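Local coordinates for computationally designed four-helix bundle protein (Synthetic construct, PDB 3U3B) that has no known function; it is a hyperthermostable four-helix bundle whose hydrophobic core was completely redesigned by flexible-backbone protein design, at residues S59-A62 with K63-T67; H66-M69 with N70-K74. One frame throughout, in Å; residues are numbered along the deposited sequence. Where two conformers were deposited one is given.

How the interactions relate
Interactions 1 and 2 are successive lengths of one helix, 59-76, the third of the four-helix bundle, and their centres lie 11 Å apart. They share His66 and Thr67: the turn that closes interaction 1 opens interaction 2. Both repeat the same plan. In 59-67 the pair Val61 and Leu65, and in 66-74 the pair Ile68 and Val72, sit one turn apart on the inner side of the helix, while Lys63 in the first and His66 with Asn70 in the second occupy the outer side. Helices 36-56 and 84-102 flank both lengths. Both are local contacts within the helix; no ligand or active site is known in this design.

Interaction 1 (S59-A62 with K63-T67)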
ATOM      1  N   SER A  59       1.419  12.186  -7.461  1.00 42.89           N
ATOM      2  CA  SER A  59       0.920  11.397  -8.583  1.00 48.08           C
ATOM      3  C   SER A  59       1.698  10.112  -8.860  1.00 48.69           C
ATOM      4  O   SER A  59       1.116   9.113  -9.260  1.00 48.16           O
ATOM      5  CB  SER A  59       0.930  12.261  -9.841  1.00 58.33           C
ATOM      6  OG  SER A  59       2.184  12.901  -9.962  1.00 64.89           O
ATOM      7  N   SER A  60       3.012  10.145  -8.681  1.00 49.03           N
ATOM      8  CA  SER A  60       3.832   8.965  -8.945  1.00 50.31           C
ATOM      9  C   SER A  60       3.551   7.865  -7.923  1.00 42.34           C
ATOM     10  O   SER A  60       3.617   6.679  -8.248  1.00 40.69           O
ATOM     11  CB  SER A  60       5.316   9.320  -8.919  1.00 54.10           C
ATOM     12  OG  SER A  60       5.730   9.632  -7.601  1.00 54.10           O
ATOM     13  N   VAL A  61       3.249   8.258  -6.689  1.00 39.63           N
ATOM     14  CA  VAL A  61       2.940   7.283  -5.651  1.00 32.81           C
ATOM     15  C   VAL A  61       1.531   6.699  -5.863  1.00 30.56           C
ATOM     16  O   VAL A  61       1.331   5.488  -5.804  1.00 29.55           O
ATOM     17  CB  VAL A  61       3.034   7.922  -4.261  1.00 32.84           C
ATOM     18  CG1 VAL A  61       2.701   6.906  -3.203  1.00 29.62           C
ATOM     19  CG2 VAL A  61       4.433   8.506  -4.036  1.00 34.05           C
ATOM     20  N   ALA A  62       0.572   7.579  -6.114  1.00 29.73           N
ATOM     21  CA  ALA A  62      -0.809   7.200  -6.383  1.00 30.77           C
ATOM     22  C   ALA A  62      -0.910   6.142  -7.464  1.00 34.58           C
ATOM     23  O   ALA A  62      -1.714   5.208  -7.348  1.00 33.83           O
ATOM     24  CB  ALA A  62      -1.608   8.411  -6.770  1.00 33.09           C
ATOM     25  N   LYS A  63      -0.103   6.274  -8.514  1.00 39.32           N
ATOM     26  CA  LYS A  63      -0.172   5.328  -9.622  1.00 42.74           C
ATOM     27  C   LYS A  63       0.299   3.932  -9.203  1.00 36.34           C
ATOM     28  O   LYS A  63      -0.237   2.940  -9.686  1.00 38.93           O
ATOM     29  CB  LYS A  63       0.653   5.800 -10.820  1.00 53.27           C
ATOM     30  CG  LYS A  63       0.217   7.132 -11.413  1.00 67.44           C
ATOM     31  CD  LYS A  63      -1.148   7.086 -12.100  1.00 80.14           C
ATOM     32  CE  LYS A  63      -1.482   8.450 -12.693  1.00 89.30           C
ATOM     33  NZ  LYS A  63      -0.522   8.848 -13.764  1.00 93.28           N
ATOM     34  N   VAL A  64       1.300   3.861  -8.328  1.00 30.52           N
ATOM     35  CA  VAL A  64       1.733   2.571  -7.779  1.00 27.22           C
ATOM     36  C   VAL A  64       0.684   1.992  -6.831  1.00 25.08           C
ATOM     37  O   VAL A  64       0.364   0.809  -6.907  1.00 23.40           O
ATOM     38  CB  VAL A  64       3.107   2.659  -7.090  1.00 30.13           C
ATOM     39  CG1 VAL A  64       3.569   1.249  -6.648  1.00 30.48           C
ATOM     40  CG2 VAL A  64       4.131   3.249  -8.057  1.00 32.23           C
ATOM     41  N   LEU A  65       0.130   2.819  -5.955  1.00 25.08           N
ATOM     42  CA  LEU A  65      -0.934   2.365  -5.076  1.00 24.86           C
ATOM     43  C   LEU A  65      -2.130   1.837  -5.868  1.00 29.23           C
ATOM     44  O   LEU A  65      -2.719   0.800  -5.529  1.00 26.98           O
ATOM     45  CB  LEU A  65      -1.370   3.490  -4.144  1.00 24.66           C
ATOM     46  CG  LEU A  65      -0.293   3.920  -3.144  1.00 25.99           C
ATOM     47  CD1 LEU A  65      -0.720   5.234  -2.447  1.00 25.72           C
ATOM     48  CD2 LEU A  65       0.047   2.791  -2.151  1.00 26.51           C
ATOM     49  N   HIS A  66      -2.478   2.531  -6.940  1.00 33.39           N
ATOM     50  CA  HIS A  66      -3.581   2.101  -7.781  1.00 37.16           C
ATOM     51  C   HIS A  66      -3.296   0.718  -8.351  1.00 35.12           C
ATOM     52  O   HIS A  66      -4.182  -0.142  -8.412  1.00 32.70           O
ATOM     53  CB  HIS A  66      -3.792   3.093  -8.916  1.00 44.91           C
ATOM     54  CG  HIS A  66      -4.894   2.708  -9.847  1.00 55.26           C
ATOM     55  ND1 HIS A  66      -6.198   2.554  -9.429  1.00 61.20           N
ATOM     56  CD2 HIS A  66      -4.886   2.438 -11.172  1.00 61.49           C
ATOM     57  CE1 HIS A  66      -6.948   2.213 -10.462  1.00 65.22           C
ATOM     58  NE2 HIS A  66      -6.175   2.133 -11.531  1.00 65.25           N
ATOM     59  N   THR A  67      -2.052   0.503  -8.760  1.00 36.58           N
ATOM     60  CA  THR A  67      -1.646  -0.798  -9.290  1.00 35.88           C
ATOM     61  C   THR A  67      -1.777  -1.896  -8.239  1.00 30.32           C
ATOM     62  O   THR A  67      -2.223  -3.005  -8.543  1.00 31.57           O
ATOM     63  CB  THR A  67      -0.207  -0.779  -9.815  1.00 39.28           C
ATOM     64  OG1 THR A  67      -0.090   0.166 -10.892  1.00 41.43           O
ATOM     65  CG2 THR A  67       0.157  -2.133 -10.327  1.00 42.66           C
TER
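The first turns of helix 59-76, in a four-helix bundle, bring 59-62 against 63-67 through i to i+4 contacts. Val61 and Leu65 form the apolar pair. They lie side by side and point the same way, with Val61 CG1 3.9 Å from Leu65 CD1. Leu65 leans back over the preceding turn, its CG 3.5 Å from Val61 O. That same carbonyl accepts Leu65 N at 2.9 Å, so backbone and side chain tie these two residues together. Ala62 O takes His66 N at 2.8 Å, and Ser59 O takes Lys63 N in a longer bond of 3.2 Å. Lys63 CG, set beside its own backbone N (chi1 -61°), comes within 3.1 Å of Ser59 O before the chain bends away. Further on, Lys63 O receives two donors from Thr67, the backbone N at 3.2 Å and the hydroxyl OG1 at 3.0 Å. Around the pair, Thr53 of helix 36-56 touches Val61, Ala62 and Leu65, while Val97 of helix 84-102 touches Val64 and Leu65. The chemistry is thus divided by side: Val61, Ala62 and Leu65 are buried against the neighbouring helices, with Val64 at the margin. Lys63 and Ser59 are exposed, while Ser60, partly exposed, makes a weak hydrogen bond through OG to Glu100 of helix 84-102, and the hydroxyl of Thr67 is satisfied within its own helix.

Interaction 2 (H66-M69 with N70-K74); sequences HTIM and NLVDK
Asn70 N donates to His66 O at 3.0 Å, and the Asn70 side chain stays over the same turn, its CG 3.4 Å from that oxygen. Three more i to i+4 bonds of the alpha-helix follow: Leu71 N to Thr67 O, Val72 N to Ile68 O, and Asp73 N to Met69 O, the last the shortest at 2.7 Å. Side chains four residues apart pair over the same turns. The Asn70 amide lies over one face of the His66 imidazole, displaced toward the rim and standing steeply to it, the planes 73° apart; Asn70 ND2 lies nearest His66 NE2 (3.6 Å) and Asn70 OD1 nearest His66 CE1 (3.7 Å). The meeting is helped by both first torsions: His66 CG stands anti to its backbone N (chi1 179°), and Asn70 CG sits beside its own (chi1 -72°), back over His66 O. On the inner side Ile68 and Val72 run side by side, CG2 of Ile68 meeting CG2 of Val72 at 4.1 Å. Val72 CG2 also lies 3.4 Å from Ile68 O. Helix 36-56 receives Met69 among Tyr43, Val46 and His47, and touches His66 through Lys50; helix 84-102 meets Ile68 with Lys93 and, in the conformer given, Leu71 with Leu86 and Val90.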
ATOM      1  N   HIS A  66      -2.478   2.531  -6.940  1.00 33.39           N
ATOM      2  CA  HIS A  66      -3.581   2.101  -7.781  1.00 37.16           C
ATOM      3  C   HIS A  66      -3.296   0.718  -8.351  1.00 35.12           C
ATOM      4  O   HIS A  66      -4.182  -0.142  -8.412  1.00 32.70           O
ATOM      5  CB  HIS A  66      -3.792   3.093  -8.916  1.00 44.91           C
ATOM      6  CG  HIS A  66      -4.894   2.708  -9.847  1.00 55.26           C
ATOM      7  ND1 HIS A  66      -6.198   2.554  -9.429  1.00 61.20           N
ATOM      8  CD2 HIS A  66      -4.886   2.438 -11.172  1.00 61.49           C
ATOM      9  CE1 HIS A  66      -6.948   2.213 -10.462  1.00 65.22           C
ATOM     10  NE2 HIS A  66      -6.175   2.133 -11.531  1.00 65.25           N
ATOM     11  N   THR A  67      -2.052   0.503  -8.760  1.00 36.58           N
ATOM     12  CA  THR A  67      -1.646  -0.798  -9.290  1.00 35.88           C
ATOM     13  C   THR A  67      -1.777  -1.896  -8.239  1.00 30.32           C
ATOM     14  O   THR A  67      -2.223  -3.005  -8.543  1.00 31.57           O
ATOM     15  CB  THR A  67      -0.207  -0.779  -9.815  1.00 39.28           C
ATOM     16  OG1 THR A  67      -0.090   0.166 -10.892  1.00 41.43           O
ATOM     17  CG2 THR A  67       0.157  -2.133 -10.327  1.00 42.66           C
ATOM     18  N   ILE A  68      -1.386  -1.606  -7.002  1.00 27.12           N
ATOM     19  CA  ILE A  68      -1.516  -2.583  -5.936  1.00 25.51           C
ATOM     20  C   ILE A  68      -3.000  -2.923  -5.665  1.00 24.98           C
ATOM     21  O   ILE A  68      -3.344  -4.081  -5.502  1.00 23.62           O
ATOM     22  CB  ILE A  68      -0.830  -2.101  -4.642  1.00 24.98           C
ATOM     23  CG1 ILE A  68       0.688  -1.948  -4.854  1.00 25.83           C
ATOM     24  CG2 ILE A  68      -1.163  -3.029  -3.495  1.00 22.22           C
ATOM     25  CD1 ILE A  68       1.349  -1.047  -3.809  1.00 24.47           C
ATOM     26  N   MET A  69      -3.868  -1.914  -5.621  1.00 25.20           N
ATOM     27  CA  MET A  69      -5.286  -2.158  -5.415  1.00 28.23           C
ATOM     28  C   MET A  69      -5.865  -3.041  -6.517  1.00 31.85           C
ATOM     29  O   MET A  69      -6.670  -3.941  -6.245  1.00 34.33           O
ATOM     30  CB  MET A  69      -6.058  -0.830  -5.356  1.00 28.96           C
ATOM     31  CG  MET A  69      -5.710  -0.032  -4.134  1.00 27.85           C
ATOM     32  SD  MET A  69      -6.263   1.696  -4.300  1.00 43.37           S
ATOM     33  CE  MET A  69      -7.983   1.415  -4.671  1.00 61.72           C
ATOM     34  N   ASN A  70      -5.454  -2.812  -7.759  1.00 34.48           N
ATOM     35  CA  ASN A  70      -5.935  -3.669  -8.830  1.00 37.52           C
ATOM     36  C   ASN A  70      -5.592  -5.132  -8.578  1.00 33.43           C
ATOM     37  O   ASN A  70      -6.452  -6.005  -8.753  1.00 35.36           O
ATOM     38  CB  ASN A  70      -5.382  -3.243 -10.190  1.00 47.15           C
ATOM     39  CG  ASN A  70      -6.002  -1.959 -10.698  1.00 57.11           C
ATOM     40  OD1 ASN A  70      -7.033  -1.500 -10.192  1.00 61.88           O
ATOM     41  ND2 ASN A  70      -5.380  -1.376 -11.721  1.00 62.14           N
ATOM     42  N   LEU A  71      -4.350  -5.395  -8.177  1.00 31.23           N
ATOM     43  CA  LEU A  71      -3.905  -6.762  -7.927  0.52 30.69           C
ATOM     44  C   LEU A  71      -4.645  -7.360  -6.736  1.00 30.01           C
ATOM     45  O   LEU A  71      -5.143  -8.481  -6.811  1.00 30.18           O
ATOM     46  CB  LEU A  71      -2.393  -6.796  -7.679  0.52 31.32           C
ATOM     47  CG  LEU A  71      -1.729  -8.174  -7.722  0.52 37.46           C
ATOM     48  CD1 LEU A  71      -1.933  -8.853  -9.074  0.52 39.86           C
ATOM     49  CD2 LEU A  71      -0.250  -8.028  -7.421  0.52 39.13           C
ATOM     50  N   VAL A  72      -4.743  -6.606  -5.650  1.00 29.58           N
ATOM     51  CA  VAL A  72      -5.416  -7.122  -4.478  1.00 29.17           C
ATOM     52  C   VAL A  72      -6.903  -7.316  -4.756  1.00 31.79           C
ATOM     53  O   VAL A  72      -7.492  -8.322  -4.347  1.00 34.18           O
ATOM     54  CB  VAL A  72      -5.166  -6.253  -3.235  1.00 28.24           C
ATOM     55  CG1 VAL A  72      -5.944  -6.812  -2.066  1.00 28.85           C
ATOM     56  CG2 VAL A  72      -3.702  -6.253  -2.902  1.00 25.34           C
ATOM     57  N   ASP A  73      -7.526  -6.392  -5.481  1.00 31.27           N
ATOM     58  CA  ASP A  73      -8.919  -6.607  -5.827  1.00 32.93           C
ATOM     59  C   ASP A  73      -9.168  -7.939  -6.580  1.00 36.03           C
ATOM     60  O   ASP A  73     -10.141  -8.671  -6.283  1.00 35.48           O
ATOM     61  CB  ASP A  73      -9.468  -5.440  -6.631  1.00 37.66           C
ATOM     62  CG  ASP A  73     -10.959  -5.541  -6.810  1.00 48.41           C
ATOM     63  OD1 ASP A  73     -11.673  -5.500  -5.783  1.00 51.61           O
ATOM     64  OD2 ASP A  73     -11.421  -5.669  -7.963  1.00 54.05           O
ATOM     65  N   LYS A  74      -8.318  -8.249  -7.558  1.00 37.83           N
ATOM     66  CA  LYS A  74      -8.395  -9.531  -8.277  1.00 40.98           C
ATOM     67  C   LYS A  74      -8.319 -10.740  -7.324  1.00 40.94           C
ATOM     68  O   LYS A  74      -9.032 -11.732  -7.510  1.00 43.24           O
ATOM     69  CB  LYS A  74      -7.298  -9.628  -9.349  1.00 42.23           C
ATOM     70  CG  LYS A  74      -7.585  -8.838 -10.634  1.00 51.09           C
ATOM     71  CD  LYS A  74      -6.440  -9.035 -11.644  1.00 60.33           C
ATOM     72  CE  LYS A  74      -6.423  -7.998 -12.788  1.00 69.48           C
ATOM     73  NZ  LYS A  74      -7.373  -8.277 -13.917  1.00 75.93           N
TER